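Local coordinates for protein clan CA, family C40, NlpC/P60 superfamily cysteine peptidase (Trichomonas vaginalis, PDB 6BIO) that probably acts as a cysteine peptidase of the NlpC/P60 family that cleaves the peptides of bacterial peptidoglycan, at residues L9-I20 and I117-R127; V203-A214 and V269-T277. One frame throughout, in Å; residues are numbered along the deposited sequence.

Contact 1: L9-I20 and I117-R127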
loop_
_atom_site.group_PDB
_atom_site.type_symbol
_atom_site.label_atom_id
_atom_site.label_comp_id
_atom_site.label_asym_id
_atom_site.label_seq_id
_atom_site.Cartn_x
_atom_site.Cartn_y
_atom_site.Cartn_z
ATOM N N LEU A 9 -12.648 6.602 17.764
ATOM C CA LEU A 9 -12.778 5.188 17.448
ATOM C C LEU A 9 -14.227 4.728 17.481
ATOM O O LEU A 9 -14.985 5.068 18.396
ATOM C CB LEU A 9 -11.991 4.370 18.478
ATOM C CG LEU A 9 -10.510 4.677 18.621
ATOM C CD1 LEU A 9 -9.901 3.853 19.740
ATOM C CD2 LEU A 9 -9.791 4.406 17.281
ATOM N N SER A 10 -14.595 3.903 16.514
ATOM C CA SER A 10 -15.904 3.280 16.538
ATOM C C SER A 10 -16.042 2.395 17.761
ATOM O O SER A 10 -15.082 1.781 18.230
ATOM C CB SER A 10 -16.125 2.430 15.307
ATOM O OG SER A 10 -17.437 1.948 15.247
ATOM N N ALA A 11 -17.262 2.318 18.265
ATOM C CA ALA A 11 -17.606 1.390 19.333
ATOM C C ALA A 11 -17.802 -0.032 18.826
ATOM O O ALA A 11 -18.021 -0.934 19.640
ATOM C CB ALA A 11 -18.879 1.870 20.028
ATOM N N SER A 12 -17.769 -0.254 17.514
ATOM C CA SER A 12 -17.961 -1.578 16.976
ATOM C C SER A 12 -16.848 -1.850 15.969
ATOM O O SER A 12 -16.244 -0.934 15.423
ATOM C CB SER A 12 -19.363 -1.663 16.361
ATOM O OG SER A 12 -19.707 -2.988 16.066
ATOM N N SER A 13 -16.559 -3.129 15.753
ATOM C CA SER A 13 -15.600 -3.506 14.729
ATOM C C SER A 13 -16.024 -4.782 14.019
ATOM O O SER A 13 -16.498 -5.719 14.650
ATOM C CB SER A 13 -14.211 -3.721 15.306
ATOM O OG SER A 13 -13.330 -4.153 14.273
ATOM N N SER A 14 -15.901 -4.766 12.696
ATOM C CA SER A 14 -16.037 -5.959 11.872
ATOM C C SER A 14 -14.691 -6.467 11.376
ATOM O O SER A 14 -14.657 -7.329 10.488
ATOM C CB SER A 14 -16.975 -5.715 10.682
ATOM O OG SER A 14 -16.357 -4.857 9.729
ATOM N N TYR A 15 -13.590 -5.978 11.946
ATOM C CA TYR A 15 -12.260 -6.278 11.422
ATOM C C TYR A 15 -11.918 -7.737 11.689
ATOM O O TYR A 15 -11.876 -8.165 12.847
ATOM C CB TYR A 15 -11.233 -5.344 12.058
ATOM C CG TYR A 15 -9.867 -5.386 11.384
ATOM C CD1 TYR A 15 -8.915 -6.300 11.761
ATOM C CD2 TYR A 15 -9.569 -4.536 10.352
ATOM C CE1 TYR A 15 -7.679 -6.367 11.130
ATOM C CE2 TYR A 15 -8.350 -4.589 9.703
ATOM C CZ TYR A 15 -7.416 -5.514 10.074
ATOM O OH TYR A 15 -6.219 -5.524 9.340
ATOM N N GLN A 16 -11.680 -8.501 10.622
ATOM C CA GLN A 16 -11.403 -9.912 10.760
ATOM C C GLN A 16 -9.927 -10.152 11.056
ATOM O O GLN A 16 -9.035 -9.397 10.660
ATOM C CB GLN A 16 -11.819 -10.621 9.469
ATOM C CG GLN A 16 -13.288 -10.480 9.132
ATOM C CD GLN A 16 -14.201 -11.026 10.222
ATOM O OE1 GLN A 16 -14.088 -12.196 10.631
ATOM N NE2 GLN A 16 -15.117 -10.185 10.695
ATOM N N THR A 17 -9.669 -11.236 11.782
ATOM C CA THR A 17 -8.305 -11.612 12.117
ATOM C C THR A 17 -7.497 -11.878 10.859
ATOM O O THR A 17 -7.897 -12.681 9.994
ATOM C CB THR A 17 -8.348 -12.849 12.994
ATOM O OG1 THR A 17 -9.277 -12.614 14.054
ATOM C CG2 THR A 17 -6.973 -13.168 13.547
ATOM N N GLN A 18 -6.377 -11.157 10.742
ATOM C CA GLN A 18 -5.525 -11.235 9.564
ATOM C C GLN A 18 -4.071 -11.314 9.996
ATOM O O GLN A 18 -3.710 -10.952 11.108
ATOM C CB GLN A 18 -5.729 -10.013 8.676
ATOM C CG GLN A 18 -7.086 -9.988 8.048
ATOM C CD GLN A 18 -7.476 -8.618 7.511
ATOM O OE1 GLN A 18 -6.926 -8.141 6.512
ATOM N NE2 GLN A 18 -8.468 -7.990 8.147
ATOM N N THR A 19 -3.226 -11.779 9.089
ATOM C CA THR A 19 -1.776 -11.814 9.253
ATOM C C THR A 19 -1.149 -10.995 8.134
ATOM O O THR A 19 -1.840 -10.406 7.305
ATOM C CB THR A 19 -1.259 -13.245 9.320
ATOM O OG1 THR A 19 -1.689 -13.925 8.133
ATOM C CG2 THR A 19 -1.725 -13.973 10.575
ATOM N N ILE A 20 0.164 -10.928 8.125
ATOM C CA ILE A 20 0.927 -10.114 7.177
ATOM C C ILE A 20 1.592 -11.045 6.200
ATOM O O ILE A 20 2.235 -12.002 6.610
ATOM C CB ILE A 20 2.012 -9.266 7.870
ATOM C CG1 ILE A 20 1.361 -8.388 8.932
ATOM C CG2 ILE A 20 2.786 -8.435 6.844
ATOM C CD1 ILE A 20 2.333 -7.655 9.818
ATOM N N ILE A 117 4.375 -8.029 16.319
ATOM C CA ILE A 117 3.292 -7.590 15.449
ATOM C C ILE A 117 2.889 -8.722 14.522
ATOM O O ILE A 117 3.719 -9.268 13.780
ATOM C CB ILE A 117 3.703 -6.330 14.661
ATOM C CG1 ILE A 117 3.860 -5.125 15.595
ATOM C CG2 ILE A 117 2.728 -6.072 13.481
ATOM C CD1 ILE A 117 4.552 -3.933 14.996
ATOM N N LEU A 118 1.575 -8.983 14.475
ATOM C CA LEU A 118 0.943 -9.977 13.624
ATOM C C LEU A 118 0.124 -9.366 12.508
ATOM O O LEU A 118 -0.098 -10.044 11.485
ATOM C CB LEU A 118 0.015 -10.886 14.448
ATOM C CG LEU A 118 0.700 -11.585 15.640
ATOM C CD1 LEU A 118 -0.321 -12.443 16.380
ATOM C CD2 LEU A 118 1.851 -12.421 15.251
ATOM N N ASP A 119 -0.373 -8.140 12.684
ATOM C CA ASP A 119 -1.136 -7.435 11.652
ATOM C C ASP A 119 -0.984 -5.956 11.945
ATOM O O ASP A 119 -0.667 -5.558 13.075
ATOM C CB ASP A 119 -2.620 -7.867 11.637
ATOM C CG ASP A 119 -3.358 -7.377 10.437
ATOM O OD1 ASP A 119 -2.748 -7.016 9.390
ATOM O OD2 ASP A 119 -4.612 -7.394 10.474
ATOM N N PHE A 120 -1.173 -5.151 10.905
ATOM C CA PHE A 120 -0.934 -3.722 10.974
ATOM C C PHE A 120 -2.091 -2.961 10.354
ATOM O O PHE A 120 -2.866 -3.492 9.581
ATOM C CB PHE A 120 0.379 -3.333 10.279
ATOM C CG PHE A 120 0.309 -3.525 8.784
ATOM C CD1 PHE A 120 0.393 -4.791 8.224
ATOM C CD2 PHE A 120 0.113 -2.460 7.923
ATOM C CE1 PHE A 120 0.266 -5.000 6.892
ATOM C CE2 PHE A 120 -0.022 -2.665 6.542
ATOM C CZ PHE A 120 0.063 -3.927 6.038
ATOM N N ASN A 121 -2.177 -1.668 10.658
ATOM C CA ASN A 121 -3.174 -0.778 10.073
ATOM C C ASN A 121 -4.574 -1.264 10.368
ATOM O O ASN A 121 -5.483 -1.121 9.559
ATOM C CB ASN A 121 -2.955 -0.560 8.575
ATOM C CG ASN A 121 -3.730 0.606 8.011
ATOM O OD1 ASN A 121 -4.036 1.565 8.703
ATOM N ND2 ASN A 121 -3.984 0.564 6.712
ATOM N N CYS A 122 -4.754 -1.787 11.591
ATOM C CA CYS A 122 -6.052 -2.331 12.006
ATOM C C CYS A 122 -6.902 -1.232 12.645
ATOM O O CYS A 122 -7.140 -1.218 13.845
ATOM C CB CYS A 122 -5.871 -3.491 12.977
ATOM S SG CYS A 122 -4.530 -4.634 12.595
ATOM N N ASP A 123 -7.323 -0.280 11.819
ATOM C CA ASP A 123 -8.213 0.789 12.255
ATOM C C ASP A 123 -7.694 1.503 13.498
ATOM O O ASP A 123 -8.449 1.764 14.454
ATOM C CB ASP A 123 -9.620 0.258 12.478
ATOM C CG ASP A 123 -10.211 -0.350 11.224
ATOM O OD1 ASP A 123 -9.798 -0.005 10.112
ATOM O OD2 ASP A 123 -11.061 -1.219 11.340
ATOM N N GLY A 124 -6.399 1.824 13.498
ATOM C CA GLY A 124 -5.774 2.551 14.595
ATOM C C GLY A 124 -5.046 1.672 15.585
ATOM O O GLY A 124 -4.502 2.204 16.563
ATOM N N PHE A 125 -4.921 0.372 15.292
ATOM C CA PHE A 125 -4.320 -0.625 16.167
ATOM C C PHE A 125 -3.369 -1.511 15.369
ATOM O O PHE A 125 -3.535 -1.676 14.164
ATOM C CB PHE A 125 -5.375 -1.552 16.801
ATOM C CG PHE A 125 -6.363 -0.861 17.725
ATOM C CD1 PHE A 125 -7.425 -0.118 17.217
ATOM C CD2 PHE A 125 -6.304 -1.071 19.109
ATOM C CE1 PHE A 125 -8.343 0.460 18.081
ATOM C CE2 PHE A 125 -7.210 -0.483 19.962
ATOM C CZ PHE A 125 -8.241 0.281 19.439
ATOM N N TYR A 126 -2.394 -2.136 16.050
ATOM C CA TYR A 126 -1.724 -3.341 15.567
ATOM C C TYR A 126 -2.390 -4.535 16.229
ATOM O O TYR A 126 -2.882 -4.436 17.365
ATOM C CB TYR A 126 -0.230 -3.370 15.940
ATOM C CG TYR A 126 0.644 -2.356 15.229
ATOM C CD1 TYR A 126 1.159 -2.619 13.961
ATOM C CD2 TYR A 126 0.937 -1.130 15.809
ATOM C CE1 TYR A 126 1.938 -1.720 13.312
ATOM C CE2 TYR A 126 1.753 -0.218 15.159
ATOM C CZ TYR A 126 2.249 -0.523 13.915
ATOM O OH TYR A 126 3.030 0.334 13.203
ATOM N N ARG A 127 -2.293 -5.689 15.595
ATOM C CA ARG A 127 -2.586 -6.933 16.277
ATOM C C ARG A 127 -1.257 -7.523 16.689
ATOM O O ARG A 127 -0.338 -7.587 15.876
ATOM C CB ARG A 127 -3.368 -7.911 15.408
ATOM C CG ARG A 127 -3.959 -9.060 16.236
ATOM C CD ARG A 127 -4.939 -9.953 15.452
ATOM N NE ARG A 127 -4.299 -10.677 14.382
ATOM C CZ ARG A 127 -3.776 -11.895 14.503
ATOM N NH1 ARG A 127 -3.195 -12.463 13.458
ATOM N NH2 ARG A 127 -3.804 -12.530 15.672
HETATM O O HOH W 1 -12.362 -1.716 13.621
HETATM O O HOH W 2 -5.717 -8.963 12.538
HETATM O O HOH W 3 1.556 -12.022 10.606
#
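The ring of Tyr15 lies over Cys122, whose CB sits 4.1 Å from the ring centroid on one face, with SG oblique. The opposite face carries the amide NE2 of Gln18, which is hydrogen-bonded to Gln16 O, while Gln18 OE1 accepts from Arg67. At the ring's edge Asp119 OD2 accepts the phenol proton, 2.7 Å from Tyr15 OH, on its syn side but 31° out of the carboxylate plane. Tyr15 CG, anti to the backbone N (chi1 -169°), carries the hydroxyl there. Asp119 OD1 is hydrogen-bonded to His55 ND1. The Arg127 guanidinium has Thr17 CG2 centred over one face and Leu118 CB toward the rim of the other. In its plane, Arg127 NH1 donates to Gln18 O over 2.8 Å, and NE adds a weak bond. Leu118 and Asp119 both face Arg127 in a classic beta bulge of hairpin 114-130 in the bacterial SH3 domain; residues 9-18 run along this hairpin, and 19-20 open strand 19-23. Ile20 CG1 meets the edge of the Phe120 ring, 3.8 Å from Phe120 CD1, and Phe120 stacks on His55. Waters link Ser13 OG to Asp123 OD2 and Gln18 N to Asp119 OD2. At the start of 9-20, Leu9 CD1 rests 4.0 Å from Phe125 CZ.

Contact 2: V203-A214 and V269-T277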
loop_
_atom_site.group_PDB
_atom_site.type_symbol
_atom_site.label_atom_id
_atom_site.label_comp_id
_atom_site.label_asym_id
_atom_site.label_seq_id
_atom_site.Cartn_x
_atom_site.Cartn_y
_atom_site.Cartn_z
ATOM N N VAL A 203 -5.374 1.930 -16.579
ATOM C CA VAL A 203 -6.340 1.599 -15.556
ATOM C C VAL A 203 -6.219 2.514 -14.352
ATOM O O VAL A 203 -7.229 2.907 -13.757
ATOM C CB VAL A 203 -6.260 0.105 -15.193
ATOM C CG1 VAL A 203 -7.322 -0.239 -14.170
ATOM C CG2 VAL A 203 -6.483 -0.709 -16.436
ATOM N N GLN A 204 -4.988 2.885 -13.998
ATOM C CA GLN A 204 -4.802 3.877 -12.946
ATOM C C GLN A 204 -5.550 5.157 -13.274
ATOM O O GLN A 204 -6.069 5.832 -12.386
ATOM C CB GLN A 204 -3.312 4.160 -12.779
ATOM C CG GLN A 204 -2.565 2.959 -12.217
ATOM C CD GLN A 204 -1.052 3.110 -12.244
ATOM O OE1 GLN A 204 -0.514 4.105 -12.742
ATOM N NE2 GLN A 204 -0.364 2.154 -11.696
ATOM N N ASP A 205 -5.648 5.463 -14.564
ATOM C CA ASP A 205 -6.377 6.622 -15.098
ATOM C C ASP A 205 -7.854 6.615 -14.770
ATOM O O ASP A 205 -8.508 7.650 -14.943
ATOM C CB ASP A 205 -6.220 6.606 -16.621
ATOM C CG ASP A 205 -6.894 7.782 -17.329
ATOM O OD1 ASP A 205 -6.423 8.929 -17.141
ATOM O OD2 ASP A 205 -7.832 7.483 -18.116
ATOM N N LEU A 206 -8.418 5.469 -14.386
ATOM C CA LEU A 206 -9.869 5.277 -14.303
ATOM C C LEU A 206 -10.379 5.257 -12.882
ATOM O O LEU A 206 -11.594 5.104 -12.673
ATOM C CB LEU A 206 -10.279 3.974 -15.002
ATOM C CG LEU A 206 -9.870 3.828 -16.462
ATOM C CD1 LEU A 206 -10.311 2.493 -16.965
ATOM C CD2 LEU A 206 -10.479 4.951 -17.313
ATOM N N HIS A 207 -9.484 5.374 -11.894
ATOM C CA HIS A 207 -9.867 5.254 -10.484
ATOM C C HIS A 207 -9.173 6.331 -9.680
ATOM O O HIS A 207 -8.332 7.060 -10.182
ATOM C CB HIS A 207 -9.578 3.841 -9.938
ATOM C CG HIS A 207 -10.204 2.764 -10.765
ATOM N ND1 HIS A 207 -11.541 2.430 -10.664
ATOM C CD2 HIS A 207 -9.693 1.985 -11.747
ATOM C CE1 HIS A 207 -11.817 1.485 -11.548
ATOM N NE2 HIS A 207 -10.709 1.192 -12.211
ATOM N N GLY A 208 -9.472 6.366 -8.390
ATOM C CA GLY A 208 -9.053 7.447 -7.531
ATOM C C GLY A 208 -9.932 8.666 -7.715
ATOM O O GLY A 208 -10.664 8.802 -8.689
ATOM N N GLN A 209 -9.806 9.601 -6.789
ATOM C CA GLN A 209 -10.608 10.809 -6.858
ATOM C C GLN A 209 -10.088 11.669 -8.005
ATOM O O GLN A 209 -8.897 11.948 -8.110
ATOM C CB GLN A 209 -10.495 11.559 -5.524
ATOM C CG GLN A 209 -11.224 12.914 -5.454
ATOM C CD GLN A 209 -10.821 13.690 -4.197
ATOM O OE1 GLN A 209 -10.147 13.159 -3.303
ATOM N NE2 GLN A 209 -11.205 14.952 -4.140
ATOM N N LEU A 210 -10.983 12.144 -8.844
ATOM C CA LEU A 210 -10.601 12.951 -9.997
ATOM C C LEU A 210 -10.363 14.395 -9.580
ATOM O O LEU A 210 -11.249 15.033 -9.009
ATOM C CB LEU A 210 -11.716 12.881 -11.037
ATOM C CG LEU A 210 -11.470 13.574 -12.373
ATOM C CD1 LEU A 210 -10.280 12.965 -13.068
ATOM C CD2 LEU A 210 -12.702 13.494 -13.277
ATOM N N ILE A 211 -9.169 14.907 -9.847
ATOM C CA ILE A 211 -8.807 16.289 -9.550
ATOM C C ILE A 211 -8.904 17.041 -10.882
ATOM O O ILE A 211 -8.018 16.948 -11.729
ATOM C CB ILE A 211 -7.400 16.397 -8.940
ATOM C CG1 ILE A 211 -7.229 15.449 -7.730
ATOM C CG2 ILE A 211 -7.123 17.854 -8.542
ATOM C CD1 ILE A 211 -8.170 15.735 -6.586
ATOM N N GLU A 212 -9.985 17.783 -11.080
ATOM C CA GLU A 212 -10.280 18.284 -12.412
ATOM C C GLU A 212 -9.420 19.482 -12.809
ATOM O O GLU A 212 -9.143 19.654 -13.996
ATOM C CB GLU A 212 -11.757 18.660 -12.490
ATOM C CG GLU A 212 -12.180 19.052 -13.877
ATOM C CD GLU A 212 -13.691 19.252 -13.979
ATOM O OE1 GLU A 212 -14.366 19.207 -12.927
ATOM O OE2 GLU A 212 -14.204 19.429 -15.109
ATOM N N ASP A 213 -9.003 20.320 -11.853
ATOM C CA ASP A 213 -8.189 21.507 -12.107
ATOM C C ASP A 213 -6.780 21.272 -11.577
ATOM O O ASP A 213 -6.594 21.027 -10.383
ATOM C CB ASP A 213 -8.853 22.707 -11.426
ATOM C CG ASP A 213 -8.065 24.010 -11.560
ATOM O OD1 ASP A 213 -7.011 24.060 -12.231
ATOM O OD2 ASP A 213 -8.530 25.012 -10.957
ATOM N N ALA A 214 -5.787 21.304 -12.469
ATOM C CA ALA A 214 -4.391 21.127 -12.085
ATOM C C ALA A 214 -3.953 22.062 -10.971
ATOM O O ALA A 214 -3.018 21.722 -10.243
ATOM C CB ALA A 214 -3.474 21.300 -13.293
ATOM N N VAL A 269 -1.912 15.643 -20.572
ATOM C CA VAL A 269 -2.483 14.983 -19.413
ATOM C C VAL A 269 -3.813 14.356 -19.803
ATOM O O VAL A 269 -4.621 14.960 -20.516
ATOM C CB VAL A 269 -2.722 16.014 -18.305
ATOM C CG1 VAL A 269 -3.512 15.368 -17.183
ATOM C CG2 VAL A 269 -1.396 16.545 -17.784
ATOM N N SER A 270 -4.072 13.169 -19.258
ATOM C CA SER A 270 -5.401 12.537 -19.327
ATOM C C SER A 270 -6.185 12.887 -18.071
ATOM O O SER A 270 -7.147 13.644 -18.138
ATOM C CB SER A 270 -5.274 11.035 -19.503
ATOM O OG SER A 270 -6.524 10.439 -19.435
ATOM N N THR A 271 -5.789 12.350 -16.913
ATOM C CA THR A 271 -6.418 12.743 -15.658
ATOM C C THR A 271 -5.379 12.889 -14.558
ATOM O O THR A 271 -4.264 12.365 -14.634
ATOM C CB THR A 271 -7.553 11.774 -15.181
ATOM O OG1 THR A 271 -7.032 10.514 -14.806
ATOM C CG2 THR A 271 -8.665 11.616 -16.225
ATOM N N ILE A 272 -5.778 13.624 -13.533
ATOM C CA ILE A 272 -5.081 13.718 -12.249
ATOM C C ILE A 272 -5.937 12.976 -11.238
ATOM O O ILE A 272 -7.131 13.275 -11.086
ATOM C CB ILE A 272 -4.882 15.185 -11.833
ATOM C CG1 ILE A 272 -4.106 15.960 -12.930
ATOM C CG2 ILE A 272 -4.165 15.231 -10.475
ATOM C CD1 ILE A 272 -4.148 17.445 -12.724
ATOM N N ARG A 273 -5.331 12.002 -10.545
ATOM C CA ARG A 273 -6.081 11.111 -9.676
ATOM C C ARG A 273 -5.451 11.079 -8.289
ATOM O O ARG A 273 -4.220 10.949 -8.147
ATOM C CB ARG A 273 -6.101 9.683 -10.226
ATOM C CG ARG A 273 -6.822 9.510 -11.541
ATOM C CD ARG A 273 -8.271 9.848 -11.442
ATOM N NE ARG A 273 -8.996 9.476 -12.650
ATOM C CZ ARG A 273 -10.294 9.214 -12.700
ATOM N NH1 ARG A 273 -11.020 9.203 -11.598
ATOM N NH2 ARG A 273 -10.856 8.913 -13.882
ATOM N N ARG A 274 -6.304 11.162 -7.276
ATOM C CA ARG A 274 -5.897 11.220 -5.872
ATOM C C ARG A 274 -6.355 9.928 -5.196
ATOM O O ARG A 274 -7.556 9.704 -4.987
ATOM C CB ARG A 274 -6.511 12.451 -5.208
ATOM C CG ARG A 274 -6.198 12.542 -3.723
ATOM C CD ARG A 274 -6.516 13.917 -3.153
ATOM N NE ARG A 274 -5.767 14.944 -3.881
ATOM C CZ ARG A 274 -6.053 16.238 -3.900
ATOM N NH1 ARG A 274 -7.054 16.735 -3.175
ATOM N NH2 ARG A 274 -5.313 17.057 -4.645
ATOM N N TYR A 275 -5.395 9.065 -4.904
ATOM C CA TYR A 275 -5.666 7.774 -4.294
ATOM C C TYR A 275 -5.529 7.800 -2.783
ATOM O O TYR A 275 -5.873 6.814 -2.129
ATOM C CB TYR A 275 -4.745 6.708 -4.889
ATOM C CG TYR A 275 -5.190 6.202 -6.236
ATOM C CD1 TYR A 275 -4.874 6.871 -7.403
ATOM C CD2 TYR A 275 -5.903 5.024 -6.331
ATOM C CE1 TYR A 275 -5.281 6.362 -8.639
ATOM C CE2 TYR A 275 -6.315 4.523 -7.563
ATOM C CZ TYR A 275 -6.000 5.201 -8.704
ATOM O OH TYR A 275 -6.350 4.627 -9.912
ATOM N N TRP A 276 -5.002 8.878 -2.210
ATOM C CA TRP A 276 -4.918 9.052 -0.769
ATOM C C TRP A 276 -6.146 9.796 -0.272
ATOM O O TRP A 276 -6.780 10.555 -1.012
ATOM C CB TRP A 276 -3.643 9.818 -0.405
ATOM C CG TRP A 276 -3.459 11.161 -1.065
ATOM C CD1 TRP A 276 -2.929 11.419 -2.303
ATOM C CD2 TRP A 276 -3.817 12.414 -0.512
ATOM N NE1 TRP A 276 -2.915 12.767 -2.529
ATOM C CE2 TRP A 276 -3.454 13.405 -1.439
ATOM C CE3 TRP A 276 -4.393 12.804 0.695
ATOM C CZ2 TRP A 276 -3.651 14.748 -1.193
ATOM C CZ3 TRP A 276 -4.596 14.129 0.921
ATOM C CH2 TRP A 276 -4.238 15.087 -0.009
ATOM N N THR A 277 -6.516 9.522 0.975
ATOM C CA THR A 277 -7.741 10.092 1.520
ATOM C C THR A 277 -7.560 10.718 2.877
ATOM O O THR A 277 -8.510 11.311 3.394
ATOM C CB THR A 277 -8.853 9.039 1.660
ATOM O OG1 THR A 277 -8.498 8.125 2.680
ATOM C CG2 THR A 277 -9.091 8.289 0.389
HETATM O O HOH W 4 -9.244 10.576 -2.327
#
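Backbone pairing joins Gln209 to Arg274 as an antiparallel hydrogen-bonded pair: Gln209 N donates to Arg274 O, and Arg274 N returns a bond to Gln209 O. Beyond the non-hydrogen-bonded pair Leu210-Arg273, Ile211 N donates almost straight to Ile272 O (2.9 Å, 177°).

Side-chain polar bonds gather where 203-214 turns into this pairing. Asp205 OD1 is gripped by Ser270 OG at 2.7 Å, on the syn side, and also bonds to Thr224 of the next strand; Thr271 OG1 is close by. Arg273, its chain bent at chi2 (-63°), folds back so that NH1 reaches Gly208 O at 3.0 Å and NE bonds to Thr271 OG1, while NE and NH2 make only weak bonds to Asp205 O. Tyr275 OH donates to Gln204 O over 2.8 Å, in the carbonyl plane on a lone pair, at the start of the type I turn from Gln204 to His207. These bonds tie helix 201-204 and the turn after it to the six-stranded antiparallel sheet of the NlpC/P60 domain, in which 209-210 is an outermost strand beside 269-274.

Contacts over flat groups complete the join. Gly208 CA lies 3.9 Å from the centroid of the Tyr275 ring, only 7° off its normal, a CH-pi contact over the middle of the ring. The Arg273 guanidinium is sandwiched between Leu210 CD1 on one face and His207 N on the opposite one. On Arg274, Ile211 CD1 sits over the centre of the guanidinium, 3.5 Å from CZ, while NH2 forms a salt bridge with Asp221.

Apolar packing centres on Ile272, where CG2 meets Ile211 CB and CD1 approaches Ala214 CB; Leu210 CD1 packs on Thr271 CB.

How the contacts relate
From the N terminus, the chain first runs along the hairpin of contact 1 and enters strand 19-23. After 96 intervening residues that contain strands but no helix, it returns at 117-127 and closes the first long loop, bringing the N-terminal arm onto the bacterial SH3 domain. The chain then passes into the NlpC/P60 region, where contact 2 opens at 203 and closes at 269-277 across a loop of 54 residues, also without helix, joining the edge strand 209-210 to strand 269-274 near the C terminus. The two loops follow in series and neither nest nor cross. Their centres lie 29 Å apart, and their nearest atoms are about 10 Å from each other without touching.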